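Local coordinates for protein amicyanin (PDB 1ID2) that carries electrons as a type I blue copper protein of the plastocyanin/azurin family, holding one copper ion in a beta-barrel, at residues V36-G41 and I81-A86. Numbering follows the deposited sequence.
Sequences VTIKAG and ITFNEA
G41 and F83 are joined by a backbone hydrogen bond where the turn after strand 35-38 meets the end of strand 77-83, at one end of the amicyanin beta-barrel, with a small apolar contact beside it on the barrel's inner side. The turn after strand 35-38 leads into strand 43-48, whereas the one after strand 77-83 leads into strand 87-92, so each connects the two main sheets of the cupredoxin fold. The N-H of G41 reaches F83 O at 2.6 Å, bent to 151° at the hydrogen; the modelled length is unusually short and says little about strength. The donor stands 22° from the plane of the carbonyl. A40 CA approaches the same oxygen at 3.3 Å in a CA-H...O contact, giving F83 O a second, weaker partner. On the barrel side, I38 extends toward F83, the two side chains crossing at about a right angle. With CG1 set between the backbone N and carbonyl carbon (chi1 55°), I38 brings CD1 to 3.9 Å from F83 CB and also near ring atom CD1, meeting the ring obliquely. The buried F83 side chain also touches V44, V103 and V105, while I81 CG2 lies over one face of its ring, offset toward the rim. T82 turns CG2 to G41 O at 3.7 Å, and its hydroxyl is hydrogen-bonded to that of T43. Because the polar link uses main-chain atoms on both sides, it does not depend directly on side-chain chemistry, whereas the apolar part of the junction rests on the side chains of I38 and F83.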
loop_
_atom_site.group_PDB
_atom_site.type_symbol
_atom_site.label_atom_id
_atom_site.label_comp_id
_atom_site.label_asym_id
_atom_site.label_seq_id
_atom_site.Cartn_x
_atom_site.Cartn_y
_atom_site.Cartn_z
ATOM N N VAL A 36 -5.665 -8.205 2.780
ATOM C CA VAL A 36 -6.237 -8.291 1.435
ATOM C C VAL A 36 -5.480 -9.370 0.670
ATOM O O VAL A 36 -4.323 -9.635 0.961
ATOM C CB VAL A 36 -6.199 -6.890 0.672
ATOM C CG1 VAL A 36 -4.809 -6.369 0.526
ATOM C CG2 VAL A 36 -6.802 -7.019 -0.688
ATOM N N THR A 37 -6.188 -10.155 -0.129
ATOM C CA THR A 37 -5.519 -11.192 -0.895
ATOM C C THR A 37 -5.862 -11.158 -2.400
ATOM O O THR A 37 -6.992 -10.846 -2.788
ATOM C CB THR A 37 -5.707 -12.603 -0.209
ATOM O OG1 THR A 37 -5.833 -13.639 -1.181
ATOM C CG2 THR A 37 -6.894 -12.619 0.717
ATOM N N ILE A 38 -4.788 -11.076 -3.180
ATOM C CA ILE A 38 -4.826 -10.900 -4.630
ATOM C C ILE A 38 -3.970 -12.009 -5.247
ATOM O O ILE A 38 -3.255 -12.723 -4.539
ATOM C CB ILE A 38 -4.209 -9.533 -5.055
ATOM C CG1 ILE A 38 -2.778 -9.388 -4.504
ATOM C CG2 ILE A 38 -5.056 -8.427 -4.558
ATOM C CD1 ILE A 38 -1.995 -8.198 -5.007
ATOM N N LYS A 39 -3.920 -12.046 -6.570
ATOM C CA LYS A 39 -3.000 -12.938 -7.272
ATOM C C LYS A 39 -1.787 -12.138 -7.744
ATOM O O LYS A 39 -1.879 -10.912 -7.893
ATOM C CB LYS A 39 -3.717 -13.584 -8.461
ATOM C CG LYS A 39 -4.734 -14.639 -8.054
ATOM C CD LYS A 39 -5.939 -14.630 -8.974
ATOM C CE LYS A 39 -6.867 -13.449 -8.688
ATOM N NZ LYS A 39 -7.638 -13.600 -7.416
ATOM N N ALA A 40 -0.637 -12.803 -7.881
ATOM C CA ALA A 40 0.588 -12.150 -8.364
ATOM C C ALA A 40 0.271 -11.433 -9.650
ATOM O O ALA A 40 -0.548 -11.914 -10.436
ATOM C CB ALA A 40 1.678 -13.168 -8.612
ATOM N N GLY A 41 0.870 -10.261 -9.835
ATOM C CA GLY A 41 0.523 -9.422 -10.960
ATOM C C GLY A 41 -0.589 -8.410 -10.719
ATOM O O GLY A 41 -0.676 -7.439 -11.469
ATOM N N ILE A 81 0.772 -0.281 -5.590
ATOM C CA ILE A 81 1.884 -1.202 -5.606
ATOM C C ILE A 81 1.388 -2.447 -6.313
ATOM O O ILE A 81 0.314 -2.986 -5.971
ATOM C CB ILE A 81 2.367 -1.587 -4.168
ATOM C CG1 ILE A 81 2.832 -0.354 -3.410
ATOM C CG2 ILE A 81 3.537 -2.559 -4.264
ATOM C CD1 ILE A 81 3.364 -0.639 -2.016
ATOM N N THR A 82 2.164 -2.892 -7.301
ATOM C CA THR A 82 1.912 -4.147 -7.989
ATOM C C THR A 82 2.757 -5.261 -7.373
ATOM O O THR A 82 3.972 -5.137 -7.277
ATOM C CB THR A 82 2.238 -3.996 -9.469
ATOM O OG1 THR A 82 1.406 -2.963 -10.014
ATOM C CG2 THR A 82 2.008 -5.301 -10.217
ATOM N N PHE A 83 2.102 -6.355 -6.989
ATOM C CA PHE A 83 2.756 -7.454 -6.284
ATOM C C PHE A 83 2.979 -8.589 -7.257
ATOM O O PHE A 83 2.035 -9.214 -7.720
ATOM C CB PHE A 83 1.897 -7.948 -5.111
ATOM C CG PHE A 83 1.928 -7.038 -3.923
ATOM C CD1 PHE A 83 1.050 -5.970 -3.826
ATOM C CD2 PHE A 83 2.877 -7.208 -2.931
ATOM C CE1 PHE A 83 1.136 -5.086 -2.756
ATOM C CE2 PHE A 83 2.962 -6.329 -1.852
ATOM C CZ PHE A 83 2.100 -5.273 -1.767
ATOM N N ASN A 84 4.240 -8.858 -7.554
ATOM C CA ASN A 84 4.577 -9.783 -8.618
ATOM C C ASN A 84 4.729 -11.191 -8.115
ATOM O O ASN A 84 4.460 -12.136 -8.848
ATOM C CB ASN A 84 5.859 -9.346 -9.305
ATOM C CG ASN A 84 5.748 -7.972 -9.886
ATOM O OD1 ASN A 84 4.795 -7.658 -10.603
ATOM N ND2 ASN A 84 6.692 -7.120 -9.545
ATOM N N GLU A 85 5.140 -11.341 -6.861
ATOM C CA GLU A 85 5.388 -12.666 -6.319
ATOM C C GLU A 85 4.400 -13.088 -5.230
ATOM O O GLU A 85 4.088 -12.299 -4.337
ATOM C CB GLU A 85 6.811 -12.733 -5.775
ATOM C CG GLU A 85 7.880 -12.968 -6.819
ATOM C CD GLU A 85 9.167 -13.467 -6.197
ATOM O OE1 GLU A 85 9.158 -14.572 -5.602
ATOM O OE2 GLU A 85 10.168 -12.723 -6.244
ATOM N N ALA A 86 3.999 -14.363 -5.265
ATOM C CA ALA A 86 3.237 -15.032 -4.196
ATOM C C ALA A 86 3.897 -14.925 -2.813
ATOM O O ALA A 86 5.113 -15.025 -2.714
ATOM C CB ALA A 86 3.043 -16.497 -4.560
#